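Ribosome biogenesis GTPase A (Thermotoga maritima, PDB 3CNL) binds and probably hydrolyses GTP as a circularly permuted GTPase, and is probably required for a late step in assembly of the 50S ribosomal subunit. Local coordinates at residues A[118-123]-A[138-143]; A[34-39]-A[244-249]. All blocks are in the same frame, centred on the assembly; numbering follows the deposited sequence.

Contact 1 of 2, residues A[118-123]-A[138-143]; sequences KLKGKR and QWFSLE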
loop_
_atom_site.group_PDB
_atom_site.type_symbol
_atom_site.label_atom_id
_atom_site.label_comp_id
_atom_site.label_asym_id
_atom_site.label_seq_id
_atom_site.Cartn_x
_atom_site.Cartn_y
_atom_site.Cartn_z
ATOM N N LYS A 118 14.484 7.984 -1.127
ATOM C CA LYS A 118 14.770 8.429 -2.491
ATOM C C LYS A 118 14.782 9.956 -2.587
ATOM O O LYS A 118 15.756 10.550 -3.059
ATOM C CB LYS A 118 13.741 7.857 -3.468
ATOM C CG LYS A 118 14.173 7.907 -4.932
ATOM C CD LYS A 118 13.031 7.512 -5.870
ATOM C CE LYS A 118 12.683 6.046 -5.768
ATOM N NZ LYS A 118 11.826 5.635 -6.903
ATOM N N LEU A 119 13.701 10.581 -2.122
ATOM C CA LEU A 119 13.576 12.047 -2.081
ATOM C C LEU A 119 14.728 12.740 -1.333
ATOM O O LEU A 119 15.261 13.754 -1.797
ATOM C CB LEU A 119 12.240 12.441 -1.444
ATOM C CG LEU A 119 11.003 12.803 -2.272
ATOM C CD1 LEU A 119 10.976 12.156 -3.647
ATOM C CD2 LEU A 119 9.743 12.486 -1.490
ATOM N N LYS A 120 15.106 12.181 -0.186
ATOM C CA LYS A 120 16.126 12.767 0.681
ATOM C C LYS A 120 17.540 12.609 0.109
ATOM O O LYS A 120 18.219 13.602 -0.178
ATOM C CB LYS A 120 16.023 12.135 2.069
ATOM C CG LYS A 120 16.790 12.810 3.189
ATOM C CD LYS A 120 16.170 12.488 4.552
ATOM C CE LYS A 120 15.999 10.987 4.772
ATOM N NZ LYS A 120 15.035 10.683 5.871
ATOM N N GLY A 121 17.968 11.359 -0.059
ATOM C CA GLY A 121 19.333 11.040 -0.462
ATOM C C GLY A 121 20.284 11.098 0.721
ATOM O O GLY A 121 19.888 10.817 1.865
ATOM N N LYS A 122 21.540 11.459 0.447
ATOM C CA LYS A 122 22.557 11.626 1.497
ATOM C C LYS A 122 22.365 12.920 2.303
ATOM O O LYS A 122 23.098 13.185 3.271
ATOM C CB LYS A 122 23.969 11.555 0.914
ATOM C CG LYS A 122 24.542 10.142 0.877
ATOM C CD LYS A 122 26.072 10.143 0.844
ATOM C CE LYS A 122 26.671 10.474 2.209
ATOM N NZ LYS A 122 28.158 10.419 2.178
ATOM N N ARG A 123 21.377 13.715 1.890
ATOM C CA ARG A 123 20.964 14.915 2.613
ATOM C C ARG A 123 20.266 14.567 3.936
ATOM O O ARG A 123 19.882 13.411 4.171
ATOM C CB ARG A 123 20.040 15.769 1.730
ATOM C CG ARG A 123 19.661 17.114 2.337
ATOM C CD ARG A 123 18.457 17.727 1.647
ATOM N NE ARG A 123 18.797 18.339 0.361
ATOM C CZ ARG A 123 19.266 19.577 0.208
ATOM N NH1 ARG A 123 19.473 20.360 1.265
ATOM N NH2 ARG A 123 19.527 20.036 -1.010
ATOM N N GLN A 138 11.598 16.533 11.407
ATOM C CA GLN A 138 12.499 17.449 10.713
ATOM C C GLN A 138 12.139 17.549 9.234
ATOM O O GLN A 138 11.607 16.607 8.640
ATOM C CB GLN A 138 13.963 17.007 10.874
ATOM C CG GLN A 138 14.508 17.118 12.308
ATOM C CD GLN A 138 14.717 18.557 12.754
ATOM O OE1 GLN A 138 13.888 19.133 13.473
ATOM N NE2 GLN A 138 15.824 19.152 12.319
ATOM N N TRP A 139 12.424 18.698 8.641
ATOM C CA TRP A 139 12.302 18.839 7.204
ATOM C C TRP A 139 13.616 18.483 6.528
ATOM O O TRP A 139 14.700 18.591 7.134
ATOM C CB TRP A 139 11.951 20.272 6.823
ATOM C CG TRP A 139 10.757 20.809 7.503
ATOM C CD1 TRP A 139 10.728 21.480 8.688
ATOM C CD2 TRP A 139 9.405 20.741 7.042
ATOM N NE1 TRP A 139 9.437 21.834 8.997
ATOM C CE2 TRP A 139 8.605 21.393 8.001
ATOM C CE3 TRP A 139 8.792 20.193 5.908
ATOM C CZ2 TRP A 139 7.220 21.516 7.861
ATOM C CZ3 TRP A 139 7.425 20.315 5.766
ATOM C CH2 TRP A 139 6.647 20.967 6.741
ATOM N N PHE A 140 13.508 18.041 5.281
ATOM C CA PHE A 140 14.606 18.143 4.339
ATOM C C PHE A 140 14.092 18.965 3.167
ATOM O O PHE A 140 12.881 19.050 2.946
ATOM C CB PHE A 140 15.178 16.781 3.915
ATOM C CG PHE A 140 14.228 15.908 3.123
ATOM C CD1 PHE A 140 13.312 15.091 3.773
ATOM C CD2 PHE A 140 14.302 15.859 1.724
ATOM C CE1 PHE A 140 12.440 14.271 3.046
ATOM C CE2 PHE A 140 13.444 15.046 0.982
ATOM C CZ PHE A 140 12.510 14.250 1.649
ATOM N N SER A 141 15.001 19.612 2.453
ATOM C CA SER A 141 14.598 20.508 1.382
ATOM C C SER A 141 15.082 19.935 0.075
ATOM O O SER A 141 16.167 19.348 0.022
ATOM C CB SER A 141 15.202 21.894 1.599
ATOM O OG SER A 141 14.848 22.404 2.876
ATOM N N LEU A 142 14.289 20.082 -0.982
ATOM C CA LEU A 142 14.784 19.766 -2.318
ATOM C C LEU A 142 15.737 20.887 -2.752
ATOM O O LEU A 142 15.927 21.849 -2.006
ATOM C CB LEU A 142 13.630 19.577 -3.313
ATOM C CG LEU A 142 12.593 18.482 -2.992
ATOM C CD1 LEU A 142 11.489 18.429 -4.055
ATOM C CD2 LEU A 142 13.223 17.095 -2.811
ATOM N N GLU A 143 16.341 20.741 -3.935
ATOM C CA GLU A 143 17.227 21.752 -4.516
ATOM C C GLU A 143 16.533 23.089 -4.746
ATOM O O GLU A 143 17.105 24.128 -4.452
ATOM C CB GLU A 143 17.810 21.258 -5.846
ATOM C CG GLU A 143 18.822 20.108 -5.727
ATOM C CD GLU A 143 19.277 19.596 -7.085
ATOM O OE1 GLU A 143 19.702 20.429 -7.931
ATOM O OE2 GLU A 143 19.209 18.361 -7.308
HETATM O O HOH W 1 19.102 22.762 -0.923
#

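Contact 2 of 2, residues A[34-39]-A[244-249]; sequences PFATSA and SFERPE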
loop_
_atom_site.group_PDB
_atom_site.type_symbol
_atom_site.label_atom_id
_atom_site.label_comp_id
_atom_site.label_asym_id
_atom_site.label_seq_id
_atom_site.Cartn_x
_atom_site.Cartn_y
_atom_site.Cartn_z
ATOM N N PRO A 34 -5.935 0.240 -4.929
ATOM C CA PRO A 34 -6.064 1.683 -4.654
ATOM C C PRO A 34 -7.186 2.144 -3.748
ATOM O O PRO A 34 -7.024 3.182 -3.101
ATOM C CB PRO A 34 -6.196 2.311 -6.058
ATOM C CG PRO A 34 -5.594 1.284 -6.953
ATOM C CD PRO A 34 -6.025 -0.033 -6.373
ATOM N N PHE A 35 -8.316 1.431 -3.705
ATOM C CA PHE A 35 -9.367 1.802 -2.763
ATOM C C PHE A 35 -8.991 1.311 -1.365
ATOM O O PHE A 35 -9.029 2.075 -0.394
ATOM C CB PHE A 35 -10.746 1.254 -3.159
ATOM C CG PHE A 35 -11.477 2.063 -4.218
ATOM C CD1 PHE A 35 -11.193 3.409 -4.440
ATOM C CD2 PHE A 35 -12.482 1.466 -4.968
ATOM C CE1 PHE A 35 -11.871 4.125 -5.412
ATOM C CE2 PHE A 35 -13.185 2.183 -5.943
ATOM C CZ PHE A 35 -12.886 3.501 -6.160
ATOM N N ALA A 36 -8.587 0.049 -1.266
ATOM C CA ALA A 36 -8.275 -0.527 0.020
ATOM C C ALA A 36 -7.239 0.298 0.745
ATOM O O ALA A 36 -7.374 0.511 1.950
ATOM C CB ALA A 36 -7.817 -2.015 -0.120
ATOM N N THR A 37 -6.220 0.778 0.016
ATOM C CA THR A 37 -5.085 1.508 0.607
ATOM C C THR A 37 -5.232 3.049 0.570
ATOM O O THR A 37 -4.258 3.775 0.766
ATOM C CB THR A 37 -3.723 1.104 -0.028
ATOM O OG1 THR A 37 -3.742 1.366 -1.438
ATOM C CG2 THR A 37 -3.415 -0.395 0.236
ATOM N N SER A 38 -6.452 3.523 0.352
ATOM C CA SER A 38 -6.745 4.948 0.362
ATOM C C SER A 38 -6.729 5.413 1.800
ATOM O O SER A 38 -7.015 4.625 2.707
ATOM C CB SER A 38 -8.124 5.199 -0.228
ATOM O OG SER A 38 -9.125 4.871 0.707
ATOM N N ALA A 39 -6.425 6.688 2.026
ATOM C CA ALA A 39 -6.355 7.202 3.397
ATOM C C ALA A 39 -7.714 7.705 3.872
ATOM O O ALA A 39 -7.840 8.842 4.334
ATOM C CB ALA A 39 -5.292 8.300 3.511
ATOM N N SER A 244 -2.909 -7.626 -9.533
ATOM C CA SER A 244 -3.654 -6.599 -8.801
ATOM C C SER A 244 -4.882 -7.196 -8.113
ATOM O O SER A 244 -5.294 -8.307 -8.438
ATOM C CB SER A 244 -4.062 -5.443 -9.720
ATOM O OG SER A 244 -2.930 -4.723 -10.163
ATOM N N PHE A 245 -5.468 -6.467 -7.163
ATOM C CA PHE A 245 -6.499 -7.056 -6.299
ATOM C C PHE A 245 -7.827 -6.330 -6.356
ATOM O O PHE A 245 -8.794 -6.787 -5.746
ATOM C CB PHE A 245 -6.014 -7.159 -4.838
ATOM C CG PHE A 245 -4.592 -7.692 -4.689
ATOM C CD1 PHE A 245 -4.266 -8.982 -5.102
ATOM C CD2 PHE A 245 -3.611 -6.918 -4.094
ATOM C CE1 PHE A 245 -2.972 -9.471 -4.967
ATOM C CE2 PHE A 245 -2.317 -7.396 -3.943
ATOM C CZ PHE A 245 -1.990 -8.671 -4.391
ATOM N N GLU A 246 -7.846 -5.195 -7.059
ATOM C CA GLU A 246 -9.037 -4.350 -7.237
ATOM C C GLU A 246 -8.983 -3.716 -8.619
ATOM O O GLU A 246 -7.895 -3.382 -9.093
ATOM C CB GLU A 246 -9.035 -3.176 -6.258
ATOM C CG GLU A 246 -8.973 -3.522 -4.847
ATOM C CD GLU A 246 -9.298 -2.373 -3.966
ATOM O OE1 GLU A 246 -8.475 -1.435 -3.896
ATOM O OE2 GLU A 246 -10.363 -2.432 -3.314
ATOM N N ARG A 247 -10.166 -3.521 -9.211
ATOM C CA ARG A 247 -10.397 -2.829 -10.489
ATOM C C ARG A 247 -11.427 -1.714 -10.278
ATOM O O ARG A 247 -12.353 -1.897 -9.495
ATOM C CB ARG A 247 -11.005 -3.797 -11.510
ATOM C CG ARG A 247 -10.118 -4.900 -12.021
ATOM C CD ARG A 247 -10.999 -6.052 -12.537
ATOM N NE ARG A 247 -12.257 -5.580 -13.136
ATOM C CZ ARG A 247 -13.118 -6.352 -13.806
ATOM N NH1 ARG A 247 -12.874 -7.649 -13.975
ATOM N NH2 ARG A 247 -14.232 -5.828 -14.317
ATOM N N PRO A 248 -11.290 -0.569 -10.996
ATOM C CA PRO A 248 -12.173 0.590 -10.769
ATOM C C PRO A 248 -13.691 0.392 -10.468
ATOM O O PRO A 248 -14.213 1.217 -9.711
ATOM C CB PRO A 248 -11.898 1.492 -11.974
ATOM C CG PRO A 248 -10.479 1.211 -12.310
ATOM C CD PRO A 248 -10.266 -0.265 -12.022
ATOM N N GLU A 249 -14.452 -0.578 -10.997
ATOM C CA GLU A 249 -14.412 -1.262 -12.308
ATOM C C GLU A 249 -15.358 -2.490 -12.435
ATOM O O GLU A 249 -15.676 -2.847 -13.569
ATOM C CB GLU A 249 -13.029 -1.643 -12.814
ATOM C CG GLU A 249 -12.850 -1.504 -14.322
ATOM C CD GLU A 249 -11.897 -2.530 -14.894
ATOM O OE1 GLU A 249 -10.686 -2.232 -14.964
ATOM O OE2 GLU A 249 -12.349 -3.638 -15.275
#

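Contact 1 of 2, residues A[118-123]-A[138-143]
Lys120 and Phe140 have the nearest CA atoms across the contact, 6.7 Å apart, where the last turn of helix 112-120 passes strand 139-141. Gly121, the first residue past the helix, has a positive phi of 81°, a backbone shape that glycine adopts easily, and the chain then turns so that Arg123 comes back toward the strand. Phe140 CG sits between the backbone N and the carbonyl carbon (chi1 66°), which carries the ring to the helix end. Lys120 CB lies over the centre of one ring face in a CH-pi contact, 4.0 Å from the centroid, and CG and CD continue across the ring, the two side chains crossing at about a right angle. A lysine suits this place because its methylene chain can cover an aromatic face while the ammonium end leads away. Leu119 CB meets Phe140 CZ at 3.6 Å. Helix 112-120 follows the P-loop of the G domain, and strand 139-141 pairs antiparallel with strand 147-154 at one margin of the central sheet, so the ring packs the end of the P-loop helix against that margin. Without the ring, with an alanine here, the Lys120 methylenes and Leu119 CB would probably lose their aromatic partner and a gap would open between helix and strand. Leu142 CD2 approaches Leu119 O at 4.0 Å, and its side chain also touches Leu91 of helix 87-94. Toward solvent, the Arg123 guanidinium lies with one face over Ser141 O; NE is 2.8 Å from that oxygen, but the angle is too poor for a hydrogen bond. Arg123 NH2 instead donates to a water, 2.8 Å away, which gives a weak bond to Leu142 O.

Contact 2 of 2, residues A[34-39]-A[244-249]
Phe35 N and Ala36 N reach one oxygen of the Glu246 carboxylate, OE1, from opposite faces of its plane, each on the syn side and tilted from that plane. The Phe35 ring meets Pro248 more loosely, CE2 standing 4.0 Å from Pro248 O in an oblique approach; outside the two segments, Trp67 of helix 61-73 packs edge-to-face with the same ring. Ala36 N gives OE1 a nearly linear bond at 3.0 Å (172°), whereas that from Phe35 N, at 2.9 Å, is bent to 130°. Pro34 N is also near OE1 but has no hydrogen to share, so the proline contributes its ring, whose CD lies 3.8 Å from OE1. Glu246 reaches this spot with CG anti to its own carbonyl carbon (chi1 -58°) and the chain extended beyond CG; its length carries the carboxylate to the amides of Phe35 and Ala36, although the nearest CA pair, Pro34 and Glu246, is 7.2 Å apart. The small side chain of Ala36 fits beside the carboxylate, with CB 3.9 Å from OE1. Phe35 to Ser38 form a type I beta turn, and Phe35 O accepts from both Ser38 N and Ser38 OG, each at 3.0 Å, so the serine hydroxyl reinforces the turn. This turn belongs to the loop between strands 24-30 and 48-54 of the G domain, while 244-249 follows helix 224-236, so Glu246 ties the C-terminal part of the chain back to the G domain. Lys157 NZ also hydrogen-bonds Ala36 O and Ser38 O. Being buried, the carboxylate needs polar partners: the two peptide N-H groups grip OE1, OE2 is hydrogen-bonded elsewhere, and these bonds would probably stabilise the charged form of Glu246.

Contacts 1 and 2 lie on opposite sides of the chain's centre, about 30 Å apart between centres, and do not touch. Contact 1 is the more peripheral and only partly buried: it joins neighbouring parts of the G domain, and its chemistry grades from apolar cover inside to a water-linked arginine at the surface. Contact 2 is buried nearer the middle and joins loops more than 200 residues apart, relying on a buried carboxylate that accepts hydrogen bonds from backbone N-H groups. They share no helix or strand. Contact 1 thus depends mainly on shape and contact 2 mainly on directed polar bonds, the first burying 338 Å² and the second 203 Å².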